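Probable transcriptional regulatory protein aq_1575 (Aquifex aeolicus, PDB 1LFP) is a probable transcriptional regulator of the TACO1 family and probably binds DNA. Local coordinates at residues K23-L28 / N60-N65; N46-T51 / E179-K184; V97-T102 / D229-V234; I140-K145 / G191-K196. One frame throughout, in Å; residues are numbered along the deposited sequence.

Contacts 1 and 2 both involve the helices of the N-terminal family region. Contact 2 ties helix 47-58 of that region to helix 180-188. Contacts 3 and 4 lie in two separate sheets, contact 3 between inner strands of the mixed sheet and contact 4 at an edge of the antiparallel one. Their centres are about 22 Å apart, and contact 4 is nested inside the loop that contact 3 closes. Contacts 1 and 3 touch: Lys27 O is 3.2 Å from Gln232 NE2, a probable hydrogen bond. Contacts 2 and 4, with centres about 15 Å apart, share an apolar seam in which Val183 CG1 lies 3.6 Å from Ile140 CD1. No ligand site marks any of them.

Contact 1. Residues K23-L28 / N60-N65; sequences KLFSKL and NMPWEN
A Met-aromatic contact joins Phe25, on helix 21-39, to Met61, in the short turn between helices 47-58 and 63-74. Met61 is a selenomethionine, so the heavy atom is SE. Its chain crosses one face of the Phe25 ring. Met61 CG sits almost over the middle of the Phe25 ring, 3.7 Å from its centroid and 12° off the ring normal, which makes a CH-pi contact. Met61 SE lies further out, oblique to the ring, at 4.3 Å from the Phe25 centroid. Met61 SE also comes down beside the root of the phenylalanine, 3.7 Å from Phe25 CB. The two side chains slide past each other in opposite directions. The far end of the ring therefore meets the backbone of the turn, and Phe25 CZ is 3.6 Å from Met61 CA. Met61 CG is anti to its own backbone N (chi1 -162°), which carries the chain back along the ring toward the helix. A bend at chi3 then turns the methyl away from the line of the chain. Leu28, one turn further along the helix, adds its CB at 4.2 Å from Met61 SE. Pro62 CD gives a looser apolar touch at Phe25 CE1.

Asn60, with positive phi, is the C-prime residue of a Schellman motif that ends helix 47-58. Pro62 is the N-cap of the next helix. Around the contact, Met61 also packs on Ala56 and Leu28 on Gln55, both of helix 47-58. The pair thus lies where helix 21-39 meets the junction of helices 47-58 and 63-74.

Contact 2. Residues N46-T51 / E179-K184; sequences NPRLRT and ELYEVK
The axes of 47-51 and 180-184, the first turns of helices 47-58 and 180-188, come within 11.4 Å and cross at 47°. Tyr181 bridges the gap. Its CG is anti to the carbonyl carbon (chi1 -58°), and the ring reaches across to Pro47, Arg48 and Thr51. Pro47 CB makes an off-centre CH-pi contact, 4.3 Å from the ring centroid. Pro47 O lies over the same side of the ring, and Leu180 CD2 covers the opposite face. The phenol oxygen ends against the root of Arg48, with Tyr181 OH 3.3 Å from Arg48 CA. Beyond this point Arg48 runs extended to salt bridges with Glu31 and Glu84. Thr51 OG1 approaches the ring obliquely, 3.4 Å from Tyr181 CE1. Thr51 OG1 also donates to Pro47 O at 3.1 Å, and that oxygen takes Thr51 N from the other face of its plane. Thr51 CG2 touches Lys184 CE, whose NZ goes on to a salt bridge with Glu54. In place of Tyr181 an alanine is likely to leave a gap between the helices and Pro47, Arg48 and Thr51 without their common partner. This is helix-helix packing carried mainly by one aromatic side chain, joining the N-terminal helices to the second and third domain region.

Contact 3. Residues V97-T102 / D229-V234; sequences VMVLAT and DDVQQV
The peptide groups of Leu100 and Gln233 meet through backbone hydrogen bonds. Leu100 N donates to Gln233 O in the carbonyl plane at 2.9 Å, nearly straight at 175°. Leu100 O is gripped twice. Gln233 N comes in on a lone pair of Leu100 O at 3.2 Å, and Gln232 N approaches Leu100 O nearly along the C=O axis at 2.8 Å. Two residues thus face one, a classic beta bulge that shifts the register of antiparallel strands 95-103 and 231-239. Past it, Thr102 N reaches Asp230 O at 2.9 Å, again in the carbonyl plane. The side chains of Gln233 and Leu100 lie side by side on one face of the sheet, pointing the same way, with Gln233 CB and Leu100 CB 4.0 Å apart. The opposite face carries Val99, Ala101, Val231 and Val234. Val99 and Val231 cross at about a right angle, CG1 to CG1 at 3.9 Å, and Leu225 of helix 212-226 packs on Val99 and Val234. Gln232, in the bulge, points toward strand 95-103. Its chain bends at chi2 (-81°), Gln232 CG lies 3.5 Å from Thr102 OG1, and NE2 donates to a water. The carboxylate of Asp230 is held by Thr109 and Arg108.

Contact 4. Residues I140-K145 / G191-K196; sequences IEVPAK and GVPIEK
Glu141 and Lys196 lie side by side and point the same way, both chains extended. Lys196 CD runs 3.7 Å from Glu141 OE1. A water links the charged ends, donating to Glu141 OE2 and accepting from Lys196 NZ at 2.6 Å. OE2 also bonds to the hydroxyl of Tyr139. Glu195 comes across obliquely from the loop just before strand 196-203. Glu195 OE2 stands 3.3 Å from Glu141 OE1, with the carboxylate planes 77° apart. Two acceptors of like charge would repel here, and the nearby lysine probably eases this. A glutamine in place of Glu141 would take away the negative charge and is likely to leave Lys196 without its opposite charge across the water.

Apolar pairs flank this polar group along the chain. Val142 meets Val192 at about a right angle, and Val142 CG2 is 3.6 Å from Val192 CG1. Val142 CG2 stands anti to the Val142 backbone N, which points it at Val192. The rings of Pro143 and Pro193 cross obliquely, CG to CG at 3.7 Å. Ile140 CG2 touches Ile194 CD1, and Ile140 also packs on Leu180 and Leu187 of helix 180-188. Pro193 O is buried here with no partner in the model.

Glu141 N donates to Lys196 O at 2.7 Å. Glu141 O accepts from Glu195 N at 2.7 Å and more weakly from Lys196 N. Glu195 and Lys196 thus face one residue in a classic beta bulge, where strand 196-203 begins its antiparallel pairing with strand 134-143 at the edge of the four-stranded sheet.

Contact 1. Residues K23-L28 / N60-N65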
loop_
_atom_site.group_PDB
_atom_site.type_symbol
_atom_site.label_atom_id
_atom_site.label_comp_id
_atom_site.label_asym_id
_atom_site.label_seq_id
_atom_site.Cartn_x
_atom_site.Cartn_y
_atom_site.Cartn_z
ATOM N N LYS A 23 -3.264 -7.945 -12.405
ATOM C CA LYS A 23 -3.249 -7.897 -10.949
ATOM C C LYS A 23 -3.244 -6.476 -10.421
ATOM O O LYS A 23 -4.000 -6.122 -9.480
ATOM C CB LYS A 23 -2.032 -8.661 -10.420
ATOM C CG LYS A 23 -2.310 -10.134 -10.156
ATOM C CD LYS A 23 -1.140 -11.018 -10.569
ATOM C CE LYS A 23 -1.156 -11.204 -12.072
ATOM N NZ LYS A 23 0.077 -11.810 -12.657
ATOM N N LEU A 24 -2.404 -5.637 -11.012
ATOM C CA LEU A 24 -2.325 -4.242 -10.599
ATOM C C LEU A 24 -3.673 -3.529 -10.856
ATOM O O LEU A 24 -4.215 -2.825 -9.986
ATOM C CB LEU A 24 -1.230 -3.540 -11.379
ATOM C CG LEU A 24 -1.084 -2.054 -11.089
ATOM C CD1 LEU A 24 -0.418 -1.887 -9.755
ATOM C CD2 LEU A 24 -0.328 -1.352 -12.236
ATOM N N PHE A 25 -4.212 -3.706 -12.048
ATOM C CA PHE A 25 -5.496 -3.065 -12.380
ATOM C C PHE A 25 -6.623 -3.544 -11.499
ATOM O O PHE A 25 -7.562 -2.786 -11.191
ATOM C CB PHE A 25 -5.854 -3.319 -13.837
ATOM C CG PHE A 25 -4.947 -2.611 -14.808
ATOM C CD1 PHE A 25 -5.069 -2.824 -16.179
ATOM C CD2 PHE A 25 -4.021 -1.675 -14.350
ATOM C CE1 PHE A 25 -4.269 -2.084 -17.089
ATOM C CE2 PHE A 25 -3.229 -0.943 -15.235
ATOM C CZ PHE A 25 -3.356 -1.147 -16.606
ATOM N N SER A 26 -6.559 -4.810 -11.121
ATOM C CA SER A 26 -7.597 -5.353 -10.266
ATOM C C SER A 26 -7.597 -4.557 -8.962
ATOM O O SER A 26 -8.652 -4.175 -8.459
ATOM C CB SER A 26 -7.354 -6.841 -10.041
ATOM O OG SER A 26 -8.296 -7.350 -9.110
ATOM N N LYS A 27 -6.410 -4.289 -8.427
ATOM C CA LYS A 27 -6.279 -3.533 -7.191
ATOM C C LYS A 27 -6.649 -2.071 -7.412
ATOM O O LYS A 27 -7.253 -1.438 -6.530
ATOM C CB LYS A 27 -4.850 -3.703 -6.639
ATOM C CG LYS A 27 -4.614 -5.185 -6.234
ATOM C CD LYS A 27 -3.255 -5.524 -5.621
ATOM C CE LYS A 27 -3.275 -7.000 -5.101
ATOM N NZ LYS A 27 -2.022 -7.360 -4.403
ATOM N N LEU A 28 -6.334 -1.511 -8.585
ATOM C CA LEU A 28 -6.716 -0.118 -8.782
ATOM C C LEU A 28 -8.243 0.005 -8.883
ATOM O O LEU A 28 -8.820 0.989 -8.425
ATOM C CB LEU A 28 -6.043 0.453 -10.021
ATOM C CG LEU A 28 -4.593 0.924 -9.786
ATOM C CD1 LEU A 28 -4.603 2.231 -9.028
ATOM C CD2 LEU A 28 -3.807 -0.098 -9.016
ATOM N N ASN A 60 -2.016 3.536 -17.153
ATOM C CA ASN A 60 -2.526 3.180 -18.447
ATOM C C ASN A 60 -3.727 2.252 -18.378
ATOM O O ASN A 60 -3.917 1.430 -19.257
ATOM C CB ASN A 60 -1.404 2.553 -19.290
ATOM C CG ASN A 60 -0.392 3.587 -19.780
ATOM O OD1 ASN A 60 0.741 3.247 -20.138
ATOM N ND2 ASN A 60 -0.810 4.856 -19.819
HETATM N N MSE A 61 -4.534 2.374 -17.332
HETATM C CA MSE A 61 -5.733 1.525 -17.249
HETATM C C MSE A 61 -6.763 2.219 -18.144
HETATM O O MSE A 61 -6.940 3.449 -18.093
HETATM C CB MSE A 61 -6.257 1.418 -15.816
HETATM C CG MSE A 61 -7.218 0.217 -15.608
HETATM SE SE MSE A 61 -7.666 -0.119 -13.867
HETATM C CE MSE A 61 -8.855 1.105 -13.930
ATOM N N PRO A 62 -7.429 1.446 -18.997
ATOM C CA PRO A 62 -8.447 1.976 -19.925
ATOM C C PRO A 62 -9.433 2.850 -19.172
ATOM O O PRO A 62 -9.878 2.507 -18.095
ATOM C CB PRO A 62 -9.086 0.715 -20.505
ATOM C CG PRO A 62 -7.917 -0.296 -20.495
ATOM C CD PRO A 62 -7.259 -0.015 -19.133
ATOM N N TRP A 63 -9.757 4.001 -19.727
ATOM C CA TRP A 63 -10.674 4.872 -19.022
ATOM C C TRP A 63 -12.027 4.214 -18.834
ATOM O O TRP A 63 -12.746 4.534 -17.907
ATOM C CB TRP A 63 -10.821 6.187 -19.787
ATOM C CG TRP A 63 -9.519 6.949 -19.901
ATOM C CD1 TRP A 63 -8.269 6.557 -19.470
ATOM C CD2 TRP A 63 -9.358 8.241 -20.483
ATOM N NE1 TRP A 63 -7.347 7.547 -19.755
ATOM C CE2 TRP A 63 -7.990 8.586 -20.380
ATOM C CE3 TRP A 63 -10.242 9.143 -21.085
ATOM C CZ2 TRP A 63 -7.483 9.808 -20.865
ATOM C CZ3 TRP A 63 -9.738 10.370 -21.568
ATOM C CH2 TRP A 63 -8.370 10.681 -21.452
ATOM N N GLU A 64 -12.388 3.308 -19.729
ATOM C CA GLU A 64 -13.668 2.622 -19.623
ATOM C C GLU A 64 -13.687 1.788 -18.346
ATOM O O GLU A 64 -14.728 1.601 -17.725
ATOM C CB GLU A 64 -13.860 1.747 -20.848
ATOM C CG GLU A 64 -12.589 1.008 -21.198
ATOM C CD GLU A 64 -11.910 1.534 -22.464
ATOM O OE1 GLU A 64 -11.454 2.733 -22.499
ATOM O OE2 GLU A 64 -11.844 0.708 -23.414
ATOM N N ASN A 65 -12.534 1.283 -17.925
ATOM C CA ASN A 65 -12.506 0.512 -16.672
ATOM C C ASN A 65 -12.630 1.393 -15.446
ATOM O O ASN A 65 -13.114 0.972 -14.408
ATOM C CB ASN A 65 -11.205 -0.275 -16.532
ATOM C CG ASN A 65 -11.230 -1.552 -17.314
ATOM O OD1 ASN A 65 -11.772 -2.589 -16.856
ATOM N ND2 ASN A 65 -10.653 -1.505 -18.512
#

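Contact 2. Residues N46-T51 / E179-K184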
loop_
_atom_site.group_PDB
_atom_site.type_symbol
_atom_site.label_atom_id
_atom_site.label_comp_id
_atom_site.label_asym_id
_atom_site.label_seq_id
_atom_site.Cartn_x
_atom_site.Cartn_y
_atom_site.Cartn_z
ATOM N N ASN A 46 -14.843 14.218 -3.353
ATOM C CA ASN A 46 -14.160 12.978 -2.970
ATOM C C ASN A 46 -12.687 12.979 -3.360
ATOM O O ASN A 46 -12.318 12.461 -4.404
ATOM C CB ASN A 46 -14.884 11.800 -3.642
ATOM C CG ASN A 46 -14.444 10.447 -3.108
ATOM O OD1 ASN A 46 -15.156 9.437 -3.275
ATOM N ND2 ASN A 46 -13.273 10.410 -2.478
ATOM N N PRO A 47 -11.819 13.560 -2.517
ATOM C CA PRO A 47 -10.378 13.604 -2.824
ATOM C C PRO A 47 -9.741 12.224 -3.040
ATOM O O PRO A 47 -8.837 12.057 -3.883
ATOM C CB PRO A 47 -9.783 14.331 -1.604
ATOM C CG PRO A 47 -10.903 15.188 -1.132
ATOM C CD PRO A 47 -12.108 14.261 -1.255
ATOM N N ARG A 48 -10.185 11.236 -2.263
ATOM C CA ARG A 48 -9.608 9.902 -2.433
ATOM C C ARG A 48 -9.880 9.367 -3.835
ATOM O O ARG A 48 -8.983 8.791 -4.467
ATOM C CB ARG A 48 -10.148 8.934 -1.360
ATOM C CG ARG A 48 -9.500 7.548 -1.375
ATOM C CD ARG A 48 -10.013 6.713 -0.214
ATOM N NE ARG A 48 -9.552 5.332 -0.316
ATOM C CZ ARG A 48 -9.770 4.388 0.587
ATOM N NH1 ARG A 48 -10.452 4.680 1.678
ATOM N NH2 ARG A 48 -9.287 3.167 0.395
ATOM N N LEU A 49 -11.115 9.538 -4.307
ATOM C CA LEU A 49 -11.512 9.094 -5.637
ATOM C C LEU A 49 -10.743 9.836 -6.709
ATOM O O LEU A 49 -10.302 9.257 -7.701
ATOM C CB LEU A 49 -13.022 9.289 -5.839
ATOM C CG LEU A 49 -13.503 8.895 -7.231
ATOM C CD1 LEU A 49 -13.170 7.403 -7.472
ATOM C CD2 LEU A 49 -15.013 9.147 -7.331
ATOM N N ARG A 50 -10.549 11.132 -6.494
ATOM C CA ARG A 50 -9.809 11.946 -7.433
ATOM C C ARG A 50 -8.403 11.353 -7.601
ATOM O O ARG A 50 -7.862 11.254 -8.702
ATOM C CB ARG A 50 -9.730 13.369 -6.878
ATOM C CG ARG A 50 -9.524 14.451 -7.886
ATOM C CD ARG A 50 -10.809 15.264 -8.040
ATOM N NE ARG A 50 -11.527 15.438 -6.772
ATOM C CZ ARG A 50 -11.137 16.246 -5.789
ATOM N NH1 ARG A 50 -10.030 16.964 -5.916
ATOM N NH2 ARG A 50 -11.856 16.343 -4.678
ATOM N N THR A 51 -7.832 10.890 -6.506
ATOM C CA THR A 51 -6.493 10.343 -6.560
ATOM C C THR A 51 -6.440 8.950 -7.155
ATOM O O THR A 51 -5.485 8.588 -7.844
ATOM C CB THR A 51 -5.891 10.303 -5.153
ATOM O OG1 THR A 51 -5.906 11.638 -4.620
ATOM C CG2 THR A 51 -4.464 9.767 -5.211
ATOM N N GLU A 179 -3.498 15.084 6.414
ATOM C CA GLU A 179 -2.852 16.040 5.509
ATOM C C GLU A 179 -2.211 15.432 4.281
ATOM O O GLU A 179 -1.405 16.057 3.580
ATOM C CB GLU A 179 -1.799 16.803 6.277
ATOM C CG GLU A 179 -2.381 17.331 7.560
ATOM C CD GLU A 179 -1.631 18.498 8.074
ATOM O OE1 GLU A 179 -0.391 18.391 8.166
ATOM O OE2 GLU A 179 -2.279 19.521 8.385
ATOM N N LEU A 180 -2.585 14.200 4.017
ATOM C CA LEU A 180 -2.038 13.501 2.879
ATOM C C LEU A 180 -2.236 14.223 1.534
ATOM O O LEU A 180 -1.288 14.384 0.763
ATOM C CB LEU A 180 -2.689 12.114 2.844
ATOM C CG LEU A 180 -2.530 11.370 1.521
ATOM C CD1 LEU A 180 -1.046 11.024 1.355
ATOM C CD2 LEU A 180 -3.388 10.096 1.513
ATOM N N TYR A 181 -3.464 14.650 1.250
ATOM C CA TYR A 181 -3.731 15.271 -0.037
ATOM C C TYR A 181 -3.228 16.694 -0.108
ATOM O O TYR A 181 -2.915 17.208 -1.195
ATOM C CB TYR A 181 -5.227 15.187 -0.361
ATOM C CG TYR A 181 -5.709 13.754 -0.367
ATOM C CD1 TYR A 181 -5.144 12.813 -1.214
ATOM C CD2 TYR A 181 -6.723 13.350 0.493
ATOM C CE1 TYR A 181 -5.584 11.483 -1.209
ATOM C CE2 TYR A 181 -7.167 12.055 0.519
ATOM C CZ TYR A 181 -6.600 11.121 -0.333
ATOM O OH TYR A 181 -7.073 9.831 -0.281
ATOM N N GLU A 182 -3.098 17.313 1.055
ATOM C CA GLU A 182 -2.618 18.681 1.089
ATOM C C GLU A 182 -1.152 18.652 0.776
ATOM O O GLU A 182 -0.651 19.508 0.049
ATOM C CB GLU A 182 -2.859 19.292 2.463
ATOM C CG GLU A 182 -2.583 20.773 2.530
ATOM C CD GLU A 182 -2.784 21.323 3.929
ATOM O OE1 GLU A 182 -3.948 21.422 4.378
ATOM O OE2 GLU A 182 -1.773 21.646 4.583
ATOM N N VAL A 183 -0.441 17.676 1.347
ATOM C CA VAL A 183 0.988 17.562 1.080
ATOM C C VAL A 183 1.240 17.168 -0.387
ATOM O O VAL A 183 2.111 17.716 -1.048
ATOM C CB VAL A 183 1.619 16.535 2.041
ATOM C CG1 VAL A 183 3.021 16.154 1.591
ATOM C CG2 VAL A 183 1.652 17.148 3.435
ATOM N N LYS A 184 0.450 16.227 -0.895
ATOM C CA LYS A 184 0.576 15.773 -2.259
ATOM C C LYS A 184 0.460 16.981 -3.187
ATOM O O LYS A 184 1.293 17.181 -4.082
ATOM C CB LYS A 184 -0.556 14.793 -2.604
ATOM C CG LYS A 184 -0.598 14.373 -4.080
ATOM C CD LYS A 184 -1.742 13.355 -4.265
ATOM C CE LYS A 184 -1.838 12.875 -5.688
ATOM N NZ LYS A 184 -2.545 13.834 -6.574
#

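Contact 3. Residues V97-T102 / D229-V234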
loop_
_atom_site.group_PDB
_atom_site.type_symbol
_atom_site.label_atom_id
_atom_site.label_comp_id
_atom_site.label_asym_id
_atom_site.label_seq_id
_atom_site.Cartn_x
_atom_site.Cartn_y
_atom_site.Cartn_z
ATOM N N VAL A 97 2.717 -7.882 11.480
ATOM C CA VAL A 97 2.255 -7.654 10.114
ATOM C C VAL A 97 0.832 -7.104 10.084
ATOM O O VAL A 97 -0.036 -7.640 10.779
ATOM C CB VAL A 97 2.209 -8.993 9.306
ATOM C CG1 VAL A 97 1.797 -8.711 7.875
ATOM C CG2 VAL A 97 3.573 -9.673 9.316
HETATM N N MSE A 98 0.607 -6.050 9.303
HETATM C CA MSE A 98 -0.789 -5.572 9.145
HETATM C C MSE A 98 -1.086 -5.809 7.664
HETATM O O MSE A 98 -0.231 -5.641 6.801
HETATM C CB MSE A 98 -0.939 -4.092 9.479
HETATM C CG MSE A 98 -0.931 -3.787 11.015
HETATM SE SE MSE A 98 -1.043 -2.032 11.505
HETATM C CE MSE A 98 0.205 -1.501 10.452
ATOM N N VAL A 99 -2.317 -6.190 7.354
ATOM C CA VAL A 99 -2.674 -6.458 5.976
ATOM C C VAL A 99 -3.920 -5.664 5.717
ATOM O O VAL A 99 -4.851 -5.796 6.480
ATOM C CB VAL A 99 -2.996 -7.946 5.772
ATOM C CG1 VAL A 99 -3.507 -8.191 4.335
ATOM C CG2 VAL A 99 -1.724 -8.773 6.073
ATOM N N LEU A 100 -3.906 -4.822 4.688
ATOM C CA LEU A 100 -5.061 -4.004 4.348
ATOM C C LEU A 100 -5.690 -4.692 3.131
ATOM O O LEU A 100 -5.062 -4.840 2.087
ATOM C CB LEU A 100 -4.584 -2.581 4.042
ATOM C CG LEU A 100 -4.398 -1.594 5.208
ATOM C CD1 LEU A 100 -3.674 -2.212 6.413
ATOM C CD2 LEU A 100 -3.732 -0.336 4.669
ATOM N N ALA A 101 -6.915 -5.183 3.299
ATOM C CA ALA A 101 -7.578 -5.892 2.222
ATOM C C ALA A 101 -8.899 -5.221 1.848
ATOM O O ALA A 101 -9.461 -4.456 2.627
ATOM C CB ALA A 101 -7.807 -7.332 2.644
ATOM N N THR A 102 -9.343 -5.446 0.608
ATOM C CA THR A 102 -10.621 -4.900 0.129
ATOM C C THR A 102 -11.229 -6.137 -0.489
ATOM O O THR A 102 -10.750 -6.609 -1.528
ATOM C CB THR A 102 -10.436 -3.786 -0.936
ATOM O OG1 THR A 102 -9.717 -2.678 -0.374
ATOM C CG2 THR A 102 -11.809 -3.286 -1.412
ATOM N N ASP A 229 -5.455 -11.161 -4.556
ATOM C CA ASP A 229 -6.202 -10.110 -5.217
ATOM C C ASP A 229 -6.876 -9.246 -4.169
ATOM O O ASP A 229 -7.055 -8.057 -4.350
ATOM C CB ASP A 229 -7.294 -10.713 -6.106
ATOM C CG ASP A 229 -6.792 -11.084 -7.485
ATOM O OD1 ASP A 229 -7.503 -11.847 -8.172
ATOM O OD2 ASP A 229 -5.700 -10.614 -7.880
ATOM N N ASP A 230 -7.271 -9.863 -3.070
ATOM C CA ASP A 230 -7.961 -9.106 -2.013
ATOM C C ASP A 230 -7.007 -8.192 -1.247
ATOM O O ASP A 230 -7.442 -7.301 -0.527
ATOM C CB ASP A 230 -8.620 -10.055 -0.997
ATOM C CG ASP A 230 -9.776 -10.872 -1.584
ATOM O OD1 ASP A 230 -10.432 -10.416 -2.540
ATOM O OD2 ASP A 230 -10.054 -11.975 -1.055
ATOM N N VAL A 231 -5.697 -8.405 -1.368
ATOM C CA VAL A 231 -4.784 -7.570 -0.598
ATOM C C VAL A 231 -4.321 -6.300 -1.322
ATOM O O VAL A 231 -3.881 -6.375 -2.463
ATOM C CB VAL A 231 -3.499 -8.391 -0.157
ATOM C CG1 VAL A 231 -2.585 -7.509 0.650
ATOM C CG2 VAL A 231 -3.920 -9.639 0.663
ATOM N N GLN A 232 -4.433 -5.151 -0.654
ATOM C CA GLN A 232 -4.012 -3.852 -1.206
ATOM C C GLN A 232 -2.635 -3.473 -0.673
ATOM O O GLN A 232 -1.775 -2.971 -1.411
ATOM C CB GLN A 232 -4.963 -2.708 -0.805
ATOM C CG GLN A 232 -6.369 -2.727 -1.411
ATOM C CD GLN A 232 -6.449 -2.176 -2.832
ATOM O OE1 GLN A 232 -5.963 -1.076 -3.148
ATOM N NE2 GLN A 232 -7.076 -2.942 -3.687
ATOM N N GLN A 233 -2.446 -3.671 0.622
ATOM C CA GLN A 233 -1.189 -3.309 1.237
ATOM C C GLN A 233 -0.752 -4.259 2.306
ATOM O O GLN A 233 -1.550 -4.760 3.062
ATOM C CB GLN A 233 -1.276 -1.952 1.912
ATOM C CG GLN A 233 -1.517 -0.735 0.999
ATOM C CD GLN A 233 -1.463 0.551 1.808
ATOM O OE1 GLN A 233 -2.421 1.338 1.848
ATOM N NE2 GLN A 233 -0.342 0.760 2.477
ATOM N N VAL A 234 0.550 -4.482 2.392
ATOM C CA VAL A 234 1.065 -5.353 3.456
ATOM C C VAL A 234 2.162 -4.528 4.138
ATOM O O VAL A 234 3.023 -3.986 3.449
ATOM C CB VAL A 234 1.731 -6.594 2.894
ATOM C CG1 VAL A 234 2.356 -7.352 4.021
ATOM C CG2 VAL A 234 0.701 -7.474 2.170
HETATM O O HOH W 1 -8.283 -5.596 -2.766
#

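Contact 4. Residues I140-K145 / G191-K196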
loop_
_atom_site.group_PDB
_atom_site.type_symbol
_atom_site.label_atom_id
_atom_site.label_comp_id
_atom_site.label_asym_id
_atom_site.label_seq_id
_atom_site.Cartn_x
_atom_site.Cartn_y
_atom_site.Cartn_z
ATOM N N ILE A 140 3.416 8.817 0.485
ATOM C CA ILE A 140 3.607 9.330 -0.864
ATOM C C ILE A 140 4.849 8.747 -1.482
ATOM O O ILE A 140 5.903 8.725 -0.838
ATOM C CB ILE A 140 3.735 10.875 -0.831
ATOM C CG1 ILE A 140 2.384 11.470 -0.395
ATOM C CG2 ILE A 140 4.184 11.397 -2.228
ATOM C CD1 ILE A 140 2.424 12.977 0.012
ATOM N N GLU A 141 4.737 8.274 -2.723
ATOM C CA GLU A 141 5.878 7.704 -3.427
ATOM C C GLU A 141 6.237 8.635 -4.568
ATOM O O GLU A 141 5.354 9.143 -5.236
ATOM C CB GLU A 141 5.551 6.311 -3.994
ATOM C CG GLU A 141 6.011 5.174 -3.080
ATOM C CD GLU A 141 5.547 3.793 -3.526
ATOM O OE1 GLU A 141 5.515 3.529 -4.758
ATOM O OE2 GLU A 141 5.226 2.969 -2.628
ATOM N N VAL A 142 7.531 8.859 -4.758
ATOM C CA VAL A 142 8.022 9.730 -5.838
ATOM C C VAL A 142 9.171 9.012 -6.519
ATOM O O VAL A 142 10.101 8.516 -5.877
ATOM C CB VAL A 142 8.490 11.115 -5.285
ATOM C CG1 VAL A 142 9.310 10.925 -4.075
ATOM C CG2 VAL A 142 9.291 11.892 -6.334
ATOM N N PRO A 143 9.120 8.939 -7.843
ATOM C CA PRO A 143 10.155 8.272 -8.638
ATOM C C PRO A 143 11.577 8.834 -8.497
ATOM O O PRO A 143 11.842 10.000 -8.777
ATOM C CB PRO A 143 9.597 8.351 -10.067
ATOM C CG PRO A 143 8.595 9.471 -10.036
ATOM C CD PRO A 143 7.972 9.334 -8.668
ATOM N N ALA A 144 12.511 7.993 -8.066
ATOM C CA ALA A 144 13.878 8.444 -7.881
ATOM C C ALA A 144 14.447 8.953 -9.203
ATOM O O ALA A 144 14.989 10.066 -9.280
ATOM C CB ALA A 144 14.740 7.306 -7.327
ATOM N N LYS A 145 14.291 8.124 -10.228
ATOM C CA LYS A 145 14.759 8.398 -11.578
ATOM C C LYS A 145 14.483 9.810 -12.044
ATOM O O LYS A 145 15.304 10.419 -12.723
ATOM C CB LYS A 145 14.081 7.446 -12.560
ATOM C CG LYS A 145 14.520 6.004 -12.465
ATOM C CD LYS A 145 13.598 5.130 -13.295
ATOM C CE LYS A 145 14.206 3.754 -13.569
ATOM N NZ LYS A 145 15.201 3.807 -14.682
ATOM N N GLY A 191 6.589 20.933 -8.510
ATOM C CA GLY A 191 7.201 20.145 -9.573
ATOM C C GLY A 191 7.528 18.683 -9.330
ATOM O O GLY A 191 8.019 17.988 -10.222
ATOM N N VAL A 192 7.250 18.198 -8.125
ATOM C CA VAL A 192 7.539 16.814 -7.773
ATOM C C VAL A 192 6.491 15.835 -8.301
ATOM O O VAL A 192 5.305 15.999 -8.021
ATOM C CB VAL A 192 7.600 16.640 -6.232
ATOM C CG1 VAL A 192 8.086 15.202 -5.890
ATOM C CG2 VAL A 192 8.508 17.676 -5.609
ATOM N N PRO A 193 6.907 14.832 -9.098
ATOM C CA PRO A 193 5.959 13.847 -9.630
ATOM C C PRO A 193 5.517 12.875 -8.524
ATOM O O PRO A 193 6.333 12.452 -7.704
ATOM C CB PRO A 193 6.762 13.148 -10.713
ATOM C CG PRO A 193 8.146 13.190 -10.181
ATOM C CD PRO A 193 8.269 14.579 -9.591
ATOM N N ILE A 194 4.239 12.499 -8.514
ATOM C CA ILE A 194 3.747 11.594 -7.484
ATOM C C ILE A 194 3.402 10.256 -8.114
ATOM O O ILE A 194 2.605 10.217 -9.045
ATOM C CB ILE A 194 2.472 12.129 -6.842
ATOM C CG1 ILE A 194 2.711 13.524 -6.276
ATOM C CG2 ILE A 194 1.969 11.124 -5.789
ATOM C CD1 ILE A 194 3.886 13.623 -5.322
ATOM N N GLU A 195 3.986 9.177 -7.598
ATOM C CA GLU A 195 3.695 7.855 -8.131
ATOM C C GLU A 195 2.515 7.258 -7.380
ATOM O O GLU A 195 1.648 6.634 -7.983
ATOM C CB GLU A 195 4.908 6.944 -8.018
ATOM C CG GLU A 195 4.689 5.572 -8.607
ATOM C CD GLU A 195 5.973 4.773 -8.709
ATOM O OE1 GLU A 195 6.855 5.166 -9.508
ATOM O OE2 GLU A 195 6.103 3.760 -7.987
ATOM N N LYS A 196 2.485 7.456 -6.066
ATOM C CA LYS A 196 1.387 6.955 -5.236
ATOM C C LYS A 196 1.194 7.856 -4.042
ATOM O O LYS A 196 2.171 8.394 -3.529
ATOM C CB LYS A 196 1.676 5.549 -4.695
ATOM C CG LYS A 196 1.803 4.451 -5.739
ATOM C CD LYS A 196 1.831 3.075 -5.053
ATOM C CE LYS A 196 1.882 1.939 -6.066
ATOM N NZ LYS A 196 1.754 0.602 -5.419
HETATM O O HOH W 2 3.350 1.054 -3.388
#